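Local coordinates for protein blue-light receptor of the BLUF-family (Rhodobacter sphaeroides, PDB 2BYC) that probably senses blue light through a bound flavin, here flavin mononucleotide, and acts as a bacterial signalling photoreceptor, at residues S7-S12 with A79-P84; V14-P19 with L43-V48; E55-A60 with T86-P91. All blocks are in the same frame, centred on the assembly; numbering follows the deposited sequence.

Overall arrangement
The chain enters the sheet with strand 5-14, which carries the first half of contact 1. Just past it, the 14-19 loop leads into helix 19-37. The chain returns on strand 40-45, and contact 2 closes that loop at 43-48. Contact 2 is thus nested inside the longer loop that contact 1 closes when strand 77-84 pairs beside strand 5-14. Contact 3 opens at 55-60, between strand 49-55 and helix 58-69, and closes at 86-91, beyond strand 77-84. It therefore crosses contact 1. The two touch through a salt bridge between E83 and R89. Contacts 2 and 3 lie on opposite sides of the chain's centre.

Contact 1: residues S7-S12 with A79-P84; sequences SLTYRS and AFDLEP. With FMN (flavin mononucleotide), chain C.
L8 and L82 meet on one face of two antiparallel strands, as a non-hydrogen-bonded pair. Their side chains cross obliquely. L82 CD1 lies 3.8 Å from L8 CB and packs on the L8 CD1 methyl as well. Farther along the same face, Y10 pairs with A79. Here Y10 CB rests 3.7 Å from A79 CA. CG of Y10 stands between its own backbone N and carbonyl carbon (chi1 72°), and this turns the ring away from A79 toward the flavin. Y10 OH comes within 3.4 Å of FMN C6 and hydrogen-bonds to Q52, a flavin-binding residue. L8 CD2 meets the edge of the tyrosine ring in its plane.

The pairing belongs to the ferredoxin-like sheet of the BLUF domain. Strand 5-14 runs between strands 77-84 and 49-55, and Y10 lines the flavin pocket. A classic beta bulge interrupts the register, with F80 and D81 both facing T9. The carbonyl of T9 therefore accepts two bonds. F80 N gives it the shorter one, 2.7 Å to T9 O, and D81 N adds another that lies in the carbonyl plane.

On the other face, the T9 and D81 side chains slant across each other, with D81 OD1 3.7 Å from T9 CB. Their polar ends are joined by a water. It donates to D81 OD1 at 2.8 Å and also hydrogen-bonds to T9 OG1. T9 OG1 has a further partner in T53. S7 and E83 add a pair of backbone bonds, with S7 N 2.8 Å from E83 O. The E83 carboxylate forms a salt bridge with R89. F80 sets its CB against the T9 carbonyl, while its ring leads off to V121 of helix 120-131.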
loop_
_atom_site.group_PDB
_atom_site.type_symbol
_atom_site.label_atom_id
_atom_site.label_comp_id
_atom_site.label_asym_id
_atom_site.label_seq_id
_atom_site.Cartn_x
_atom_site.Cartn_y
_atom_site.Cartn_z
ATOM N N SER A 7 10.462 -1.718 3.095
ATOM C CA SER A 7 9.049 -1.827 2.706
ATOM C C SER A 7 8.222 -1.873 3.980
ATOM O O SER A 7 8.459 -2.760 4.808
ATOM C CB SER A 7 8.833 -3.144 1.903
ATOM O OG SER A 7 7.473 -3.274 1.457
ATOM N N LEU A 8 7.244 -0.994 4.139
ATOM C CA LEU A 8 6.310 -1.112 5.274
ATOM C C LEU A 8 4.919 -1.418 4.793
ATOM O O LEU A 8 4.522 -0.849 3.808
ATOM C CB LEU A 8 6.265 0.239 6.014
ATOM C CG LEU A 8 5.558 0.480 7.315
ATOM C CD1 LEU A 8 6.360 1.675 7.772
ATOM C CD2 LEU A 8 4.156 0.977 6.960
ATOM N N THR A 9 4.198 -2.298 5.486
ATOM C CA THR A 9 2.819 -2.599 5.111
ATOM C C THR A 9 2.040 -2.470 6.403
ATOM O O THR A 9 2.495 -2.986 7.401
ATOM C CB THR A 9 2.714 -4.090 4.704
ATOM O OG1 THR A 9 3.447 -4.244 3.492
ATOM C CG2 THR A 9 1.334 -4.461 4.409
ATOM N N TYR A 10 0.894 -1.762 6.344
ATOM C CA TYR A 10 0.011 -1.571 7.464
ATOM C C TYR A 10 -1.408 -1.839 6.977
ATOM O O TYR A 10 -1.691 -1.871 5.804
ATOM C CB TYR A 10 0.180 -0.124 8.068
ATOM C CG TYR A 10 -0.416 0.904 7.156
ATOM C CD1 TYR A 10 -1.790 1.037 7.077
ATOM C CD2 TYR A 10 0.387 1.771 6.396
ATOM C CE1 TYR A 10 -2.353 1.933 6.221
ATOM C CE2 TYR A 10 -0.185 2.698 5.533
ATOM C CZ TYR A 10 -1.546 2.788 5.485
ATOM O OH TYR A 10 -2.201 3.651 4.661
ATOM N N ARG A 11 -2.286 -2.093 7.915
ATOM C CA ARG A 11 -3.701 -2.355 7.656
ATOM C C ARG A 11 -4.389 -1.305 8.468
ATOM O O ARG A 11 -3.908 -0.984 9.570
ATOM C CB ARG A 11 -4.046 -3.714 8.254
ATOM C CG ARG A 11 -5.402 -4.207 7.872
ATOM C CD ARG A 11 -5.649 -5.633 8.385
ATOM N NE ARG A 11 -5.861 -5.609 9.813
ATOM C CZ ARG A 11 -7.047 -5.736 10.396
ATOM N NH1 ARG A 11 -8.134 -5.951 9.659
ATOM N NH2 ARG A 11 -7.134 -5.682 11.720
ATOM N N SER A 12 -5.465 -0.726 7.917
ATOM C CA SER A 12 -6.328 0.228 8.653
ATOM C C SER A 12 -7.734 -0.006 8.310
ATOM O O SER A 12 -8.023 -0.657 7.313
ATOM C CB SER A 12 -6.008 1.679 8.333
ATOM O OG SER A 12 -6.229 1.959 6.992
ATOM N N ALA A 79 0.714 -1.654 11.750
ATOM C CA ALA A 79 1.702 -2.157 10.818
ATOM C C ALA A 79 1.831 -3.672 10.920
ATOM O O ALA A 79 1.857 -4.281 12.002
ATOM C CB ALA A 79 3.052 -1.500 11.028
ATOM N N PHE A 80 1.912 -4.261 9.738
ATOM C CA PHE A 80 2.116 -5.661 9.617
ATOM C C PHE A 80 3.615 -5.929 9.687
ATOM O O PHE A 80 4.113 -6.815 10.407
ATOM C CB PHE A 80 1.595 -6.167 8.269
ATOM C CG PHE A 80 2.076 -7.527 7.984
ATOM C CD1 PHE A 80 1.508 -8.598 8.653
ATOM C CD2 PHE A 80 3.164 -7.747 7.114
ATOM C CE1 PHE A 80 1.952 -9.887 8.458
ATOM C CE2 PHE A 80 3.683 -9.075 6.894
ATOM C CZ PHE A 80 3.069 -10.168 7.555
ATOM N N ASP A 81 4.361 -5.134 8.932
ATOM C CA ASP A 81 5.777 -5.329 9.035
ATOM C C ASP A 81 6.523 -4.167 8.414
ATOM O O ASP A 81 5.896 -3.283 7.810
ATOM C CB ASP A 81 6.105 -6.622 8.402
ATOM C CG ASP A 81 6.217 -6.522 6.936
ATOM O OD1 ASP A 81 5.627 -5.576 6.335
ATOM O OD2 ASP A 81 6.891 -7.428 6.383
ATOM N N LEU A 82 7.844 -4.183 8.637
ATOM C CA LEU A 82 8.713 -3.208 8.107
ATOM C C LEU A 82 9.986 -3.955 7.853
ATOM O O LEU A 82 10.596 -4.497 8.729
ATOM C CB LEU A 82 8.908 -2.052 9.099
ATOM C CG LEU A 82 10.084 -1.123 8.682
ATOM C CD1 LEU A 82 9.678 -0.264 7.567
ATOM C CD2 LEU A 82 10.482 -0.285 9.848
ATOM N N GLU A 83 10.365 -3.997 6.604
ATOM C CA GLU A 83 11.403 -4.913 6.181
ATOM C C GLU A 83 12.433 -4.267 5.321
ATOM O O GLU A 83 12.093 -3.641 4.343
ATOM C CB GLU A 83 10.735 -6.094 5.403
ATOM C CG GLU A 83 11.703 -6.884 4.585
ATOM C CD GLU A 83 11.068 -7.849 3.629
ATOM O OE1 GLU A 83 11.848 -8.727 3.159
ATOM O OE2 GLU A 83 9.872 -7.701 3.281
ATOM N N PRO A 84 13.694 -4.370 5.693
ATOM C CA PRO A 84 14.678 -3.931 4.745
ATOM C C PRO A 84 14.566 -4.722 3.469
ATOM O O PRO A 84 14.243 -5.936 3.490
ATOM C CB PRO A 84 15.986 -4.326 5.407
ATOM C CG PRO A 84 15.723 -4.286 6.849
ATOM C CD PRO A 84 14.290 -4.759 6.980
HETATM N N1 FMN C . -0.456 10.422 0.996
HETATM C C2 FMN C . 0.720 10.275 0.295
HETATM O O2 FMN C . 1.385 11.286 -0.031
HETATM N N3 FMN C . 1.179 9.050 -0.063
HETATM C C4 FMN C . 0.417 7.987 0.271
HETATM O O4 FMN C . 0.832 6.901 0.022
HETATM C C4A FMN C . -0.782 8.112 0.982
HETATM N N5 FMN C . -1.524 6.989 1.305
HETATM C C5A FMN C . -2.685 7.093 2.086
HETATM C C6 FMN C . -3.407 5.976 2.445
HETATM C C7 FMN C . -4.607 6.049 3.167
HETATM C C7M FMN C . -5.298 4.779 3.680
HETATM C C8 FMN C . -5.053 7.295 3.553
HETATM C C8M FMN C . -6.305 7.472 4.398
HETATM C C9 FMN C . -4.328 8.435 3.210
HETATM C C9A FMN C . -3.117 8.325 2.461
HETATM N N10 FMN C . -2.376 9.470 2.088
HETATM C C10 FMN C . -1.198 9.337 1.363
HETATM C "C1'" FMN C . -2.949 10.844 2.178
HETATM C "C2'" FMN C . -2.034 11.509 3.179
HETATM O "O2'" FMN C . -2.620 11.134 4.392
HETATM C "C3'" FMN C . -1.891 13.036 3.057
HETATM O "O3'" FMN C . -3.072 13.628 3.496
HETATM C "C4'" FMN C . -1.568 13.592 1.679
HETATM O "O4'" FMN C . -0.233 13.285 1.224
HETATM C "C5'" FMN C . -1.669 15.119 1.724
HETATM O "O5'" FMN C . -2.852 15.706 1.176
HETATM P P FMN C . -2.706 17.286 0.941
HETATM O O1P FMN C . -3.934 17.866 0.222
HETATM O O2P FMN C . -2.586 17.860 2.347
HETATM O O3P FMN C . -1.429 17.368 0.141
HETATM O O HOH W 1 6.272 -4.629 3.759
#

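Contact 2: residues V14-P19 with L43-V48; sequences VRLADP and LLYNGV
V14 and V48 are joined by one backbone hydrogen bond, with V14 N 2.9 Å from V48 O. The donor stands well above the carbonyl plane, 43° out of it, so the bond misses the lone pairs. A water donates to V48 O at 2.8 Å and makes a weak bond to V14 O, bridging the same two residues. From here the 14-19 segment runs without regular structure to P19, where helix 19-37 begins. D18 occupies the N-cap position. In the other segment, strand 40-45 ends at Y45, and the chain then turns through N46 and G47. G47 has a positive phi (99°), which suits a residue without a side chain.

Y45 is the centre of the side-chain packing. Its CG is anti to the backbone N (chi1 164°), and this carries the ring toward the 14-19 loop. V14 comes in at about a right angle. Its CG2 meets the ring edge near the ring plane, 3.6 Å from Y45 CE1. L16 approaches from the opposite direction and sets CD1 3.9 Å from the same CE1. P19 CB touches the far end of the tyrosine, 3.6 Å from Y45 OH. One ring face is covered from within its own segment: G47 N lies over the ring centre, 3.4 Å above the plane. I23 of helix 19-37 and the ring of F50 also pack on Y45.

The contact closes the split beta-alpha-beta unit of the ferredoxin-like fold, in which strand 49-55 lies between strands 5-14 and 40-45. The L16 side chain is about 6 Å from the bound flavin at their nearest atoms, so this packing lies just beyond the pocket.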
loop_
_atom_site.group_PDB
_atom_site.type_symbol
_atom_site.label_atom_id
_atom_site.label_comp_id
_atom_site.label_asym_id
_atom_site.label_seq_id
_atom_site.Cartn_x
_atom_site.Cartn_y
_atom_site.Cartn_z
ATOM N N VAL A 14 -11.140 1.560 7.059
ATOM C CA VAL A 14 -11.651 2.645 6.244
ATOM C C VAL A 14 -12.536 3.592 7.034
ATOM O O VAL A 14 -13.342 3.164 7.814
ATOM C CB VAL A 14 -12.395 2.052 5.077
ATOM C CG1 VAL A 14 -13.362 2.990 4.512
ATOM C CG2 VAL A 14 -11.366 1.645 4.035
ATOM N N ARG A 15 -12.353 4.885 6.849
ATOM C CA ARG A 15 -13.236 5.798 7.482
ATOM C C ARG A 15 -13.572 6.951 6.531
ATOM O O ARG A 15 -13.220 8.131 6.755
ATOM C CB ARG A 15 -12.623 6.268 8.781
ATOM C CG ARG A 15 -13.637 6.843 9.681
ATOM C CD ARG A 15 -12.997 7.952 10.464
ATOM N NE ARG A 15 -13.851 8.343 11.559
ATOM C CZ ARG A 15 -13.450 9.050 12.606
ATOM N NH1 ARG A 15 -12.169 9.455 12.699
ATOM N NH2 ARG A 15 -14.354 9.362 13.539
ATOM N N LEU A 16 -14.283 6.583 5.468
ATOM C CA LEU A 16 -14.482 7.445 4.288
ATOM C C LEU A 16 -15.884 8.071 4.247
ATOM O O LEU A 16 -16.864 7.365 4.291
ATOM C CB LEU A 16 -14.313 6.582 3.050
ATOM C CG LEU A 16 -12.980 5.891 2.832
ATOM C CD1 LEU A 16 -13.023 5.331 1.448
ATOM C CD2 LEU A 16 -11.925 6.938 2.926
ATOM N N ALA A 17 -15.981 9.394 4.151
ATOM C CA ALA A 17 -17.306 10.042 4.103
ATOM C C ALA A 17 -17.895 9.678 2.747
ATOM O O ALA A 17 -19.074 9.341 2.646
ATOM C CB ALA A 17 -17.158 11.567 4.290
ATOM N N ASP A 18 -17.037 9.633 1.720
ATOM C CA ASP A 18 -17.438 9.335 0.343
ATOM C C ASP A 18 -16.280 8.696 -0.340
ATOM O O ASP A 18 -15.408 9.403 -0.799
ATOM C CB ASP A 18 -17.750 10.656 -0.396
ATOM C CG ASP A 18 -18.399 10.449 -1.766
ATOM O OD1 ASP A 18 -18.259 9.349 -2.356
ATOM O OD2 ASP A 18 -19.054 11.399 -2.261
ATOM N N PRO A 19 -16.282 7.363 -0.460
ATOM C CA PRO A 19 -15.197 6.613 -1.027
ATOM C C PRO A 19 -14.606 7.147 -2.345
ATOM O O PRO A 19 -13.398 7.325 -2.424
ATOM C CB PRO A 19 -15.786 5.180 -1.195
ATOM C CG PRO A 19 -16.766 5.068 -0.185
ATOM C CD PRO A 19 -17.383 6.480 -0.048
ATOM N N LEU A 43 -1.878 0.393 -2.694
ATOM C CA LEU A 43 -2.906 0.519 -1.709
ATOM C C LEU A 43 -4.052 -0.372 -2.054
ATOM O O LEU A 43 -4.608 -0.316 -3.165
ATOM C CB LEU A 43 -3.365 1.913 -1.777
ATOM C CG LEU A 43 -4.511 2.455 -0.913
ATOM C CD1 LEU A 43 -4.218 2.263 0.554
ATOM C CD2 LEU A 43 -4.833 3.895 -1.282
ATOM N N LEU A 44 -4.430 -1.228 -1.127
ATOM C CA LEU A 44 -5.493 -2.175 -1.404
ATOM C C LEU A 44 -6.678 -1.613 -0.662
ATOM O O LEU A 44 -6.537 -1.254 0.471
ATOM C CB LEU A 44 -5.139 -3.620 -0.932
ATOM C CG LEU A 44 -3.877 -4.252 -1.530
ATOM C CD1 LEU A 44 -2.628 -3.695 -1.021
ATOM C CD2 LEU A 44 -3.798 -5.626 -1.092
ATOM N N TYR A 45 -7.837 -1.614 -1.300
ATOM C CA TYR A 45 -9.006 -1.058 -0.707
ATOM C C TYR A 45 -10.159 -2.048 -0.999
ATOM O O TYR A 45 -10.354 -2.380 -2.148
ATOM C CB TYR A 45 -9.250 0.335 -1.229
ATOM C CG TYR A 45 -10.661 0.800 -0.938
ATOM C CD1 TYR A 45 -11.052 1.185 0.345
ATOM C CD2 TYR A 45 -11.609 0.800 -1.962
ATOM C CE1 TYR A 45 -12.379 1.585 0.602
ATOM C CE2 TYR A 45 -12.891 1.189 -1.729
ATOM C CZ TYR A 45 -13.280 1.552 -0.474
ATOM O OH TYR A 45 -14.617 1.917 -0.333
ATOM N N ASN A 46 -10.885 -2.537 0.022
ATOM C CA ASN A 46 -11.957 -3.571 -0.232
ATOM C C ASN A 46 -13.255 -3.059 0.280
ATOM O O ASN A 46 -14.237 -3.794 0.305
ATOM C CB ASN A 46 -11.641 -4.881 0.494
ATOM C CG ASN A 46 -11.685 -4.741 2.028
ATOM O OD1 ASN A 46 -11.573 -5.697 2.751
ATOM N ND2 ASN A 46 -11.823 -3.571 2.492
ATOM N N GLY A 47 -13.262 -1.791 0.660
ATOM C CA GLY A 47 -14.465 -1.174 1.153
ATOM C C GLY A 47 -14.525 -1.118 2.670
ATOM O O GLY A 47 -15.330 -0.388 3.212
ATOM N N VAL A 48 -13.687 -1.881 3.352
ATOM C CA VAL A 48 -13.747 -1.924 4.822
ATOM C C VAL A 48 -12.420 -1.602 5.473
ATOM O O VAL A 48 -12.381 -0.983 6.521
ATOM C CB VAL A 48 -14.208 -3.326 5.282
ATOM C CG1 VAL A 48 -14.373 -3.453 6.786
ATOM C CG2 VAL A 48 -15.525 -3.682 4.567
HETATM O O HOH W 2 -14.714 0.170 7.500
#

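Contact 3: residues E55-A60 with T86-P91; sequences EGPRSA and TARRFP
E55 grips the backbone of R89 and F90 with its carboxylate, and these hydrogen bonds dominate the contact. OE2 of E55 receives F90 N on its syn lone pair at 2.7 Å, in a nearly straight bond (163°). OE1 of E55 takes R89 N at 3.1 Å, also on the syn side but 25° out of the carboxylate plane. T40 OG1 adds a further bond to OE2. Replacing E55 by an alanine removes both acceptors and would probably leave the two amides without their mates and the 86-91 loop less firmly held.

R88 reaches back to the E55 backbone with a weak bond from NH1 to E55 O at 2.9 Å, and its guanidinium has other partners in T40 and G38.

Packing completes the contact. R88 CB lies 3.3 Å from E55 OE2, and the R88 guanidinium passes by G56 CA and P57 CD. F90 CD1 sits 3.7 Å from E55 OE2.

In this ferredoxin-like BLUF domain, the contact ties the corner between strand 49-55 and helix 58-69 to the loop leading from strand 77-84 to strand 96-98.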
loop_
_atom_site.group_PDB
_atom_site.type_symbol
_atom_site.label_atom_id
_atom_site.label_comp_id
_atom_site.label_asym_id
_atom_site.label_seq_id
_atom_site.Cartn_x
_atom_site.Cartn_y
_atom_site.Cartn_z
ATOM N N GLU A 55 7.329 1.639 -0.159
ATOM C CA GLU A 55 8.730 1.169 -0.110
ATOM C C GLU A 55 9.561 2.338 -0.585
ATOM O O GLU A 55 9.135 3.128 -1.381
ATOM C CB GLU A 55 8.964 -0.021 -0.978
ATOM C CG GLU A 55 8.461 0.160 -2.355
ATOM C CD GLU A 55 8.410 -1.143 -3.112
ATOM O OE1 GLU A 55 8.545 -2.189 -2.480
ATOM O OE2 GLU A 55 8.243 -1.103 -4.341
ATOM N N GLY A 56 10.709 2.495 -0.000
ATOM C CA GLY A 56 11.561 3.630 -0.310
ATOM C C GLY A 56 12.597 3.774 0.781
ATOM O O GLY A 56 12.727 2.913 1.576
ATOM N N PRO A 57 13.358 4.873 0.799
ATOM C CA PRO A 57 14.345 5.164 1.876
ATOM C C PRO A 57 13.725 5.043 3.317
ATOM O O PRO A 57 12.644 5.624 3.615
ATOM C CB PRO A 57 14.772 6.614 1.612
ATOM C CG PRO A 57 14.304 6.968 0.133
ATOM C CD PRO A 57 13.342 5.846 -0.334
ATOM N N ARG A 58 14.444 4.422 4.250
ATOM C CA ARG A 58 13.865 4.211 5.608
ATOM C C ARG A 58 13.261 5.519 6.160
ATOM O O ARG A 58 12.133 5.528 6.745
ATOM C CB ARG A 58 14.912 3.662 6.597
ATOM C CG ARG A 58 14.364 3.585 8.030
ATOM C CD ARG A 58 14.600 2.145 8.661
ATOM N NE ARG A 58 15.929 1.854 8.322
ATOM C CZ ARG A 58 16.507 0.711 8.046
ATOM N NH1 ARG A 58 15.931 -0.478 8.142
ATOM N NH2 ARG A 58 17.752 0.827 7.648
ATOM N N SER A 59 14.010 6.614 5.982
ATOM C CA SER A 59 13.630 7.909 6.513
ATOM C C SER A 59 12.399 8.465 5.815
ATOM O O SER A 59 11.529 9.065 6.488
ATOM C CB SER A 59 14.737 8.924 6.369
ATOM O OG SER A 59 15.041 9.004 4.972
ATOM N N ALA A 60 12.278 8.245 4.510
ATOM C CA ALA A 60 11.046 8.669 3.780
ATOM C C ALA A 60 9.856 7.808 4.161
ATOM O O ALA A 60 8.759 8.310 4.237
ATOM C CB ALA A 60 11.227 8.591 2.261
ATOM N N THR A 86 16.292 -5.300 -0.743
ATOM C CA THR A 86 17.339 -5.184 -1.802
ATOM C C THR A 86 16.816 -4.310 -2.940
ATOM O O THR A 86 17.479 -3.350 -3.385
ATOM C CB THR A 86 17.697 -6.647 -2.322
ATOM O OG1 THR A 86 18.497 -7.321 -1.336
ATOM C CG2 THR A 86 18.436 -6.676 -3.681
ATOM N N ALA A 87 15.587 -4.597 -3.365
ATOM C CA ALA A 87 15.050 -3.952 -4.568
ATOM C C ALA A 87 13.617 -3.686 -4.325
ATOM O O ALA A 87 13.015 -4.467 -3.666
ATOM C CB ALA A 87 15.175 -4.908 -5.698
ATOM N N ARG A 88 13.069 -2.601 -4.855
ATOM C CA ARG A 88 11.600 -2.408 -4.895
ATOM C C ARG A 88 10.788 -3.563 -5.498
ATOM O O ARG A 88 11.161 -4.195 -6.496
ATOM C CB ARG A 88 11.261 -1.101 -5.628
ATOM C CG ARG A 88 11.833 0.128 -4.987
ATOM C CD ARG A 88 11.429 1.353 -5.736
ATOM N NE ARG A 88 12.204 2.464 -5.220
ATOM C CZ ARG A 88 11.764 3.348 -4.344
ATOM N NH1 ARG A 88 10.534 3.264 -3.872
ATOM N NH2 ARG A 88 12.543 4.318 -3.962
ATOM N N ARG A 89 9.637 -3.818 -4.893
ATOM C CA ARG A 89 8.655 -4.770 -5.427
ATOM C C ARG A 89 7.733 -4.085 -6.465
ATOM O O ARG A 89 7.309 -4.728 -7.403
ATOM C CB ARG A 89 7.855 -5.366 -4.259
ATOM C CG ARG A 89 8.729 -5.668 -3.001
ATOM C CD ARG A 89 7.928 -5.662 -1.593
ATOM N NE ARG A 89 8.686 -6.396 -0.516
ATOM C CZ ARG A 89 8.830 -7.710 -0.528
ATOM N NH1 ARG A 89 8.261 -8.409 -1.523
ATOM N NH2 ARG A 89 9.549 -8.335 0.412
ATOM N N PHE A 90 7.411 -2.800 -6.279
ATOM C CA PHE A 90 6.540 -2.048 -7.183
ATOM C C PHE A 90 7.230 -0.787 -7.676
ATOM O O PHE A 90 6.734 0.319 -7.483
ATOM C CB PHE A 90 5.200 -1.654 -6.472
ATOM C CG PHE A 90 4.643 -2.764 -5.688
ATOM C CD1 PHE A 90 4.962 -2.893 -4.324
ATOM C CD2 PHE A 90 3.945 -3.815 -6.343
ATOM C CE1 PHE A 90 4.508 -3.971 -3.560
ATOM C CE2 PHE A 90 3.498 -4.933 -5.603
ATOM C CZ PHE A 90 3.777 -4.996 -4.201
ATOM N N PRO A 91 8.369 -0.952 -8.356
ATOM C CA PRO A 91 9.132 0.213 -8.728
ATOM C C PRO A 91 8.390 1.151 -9.679
ATOM O O PRO A 91 8.669 2.382 -9.718
ATOM C CB PRO A 91 10.407 -0.403 -9.375
ATOM C CG PRO A 91 10.000 -1.749 -9.811
ATOM C CD PRO A 91 9.047 -2.196 -8.750
#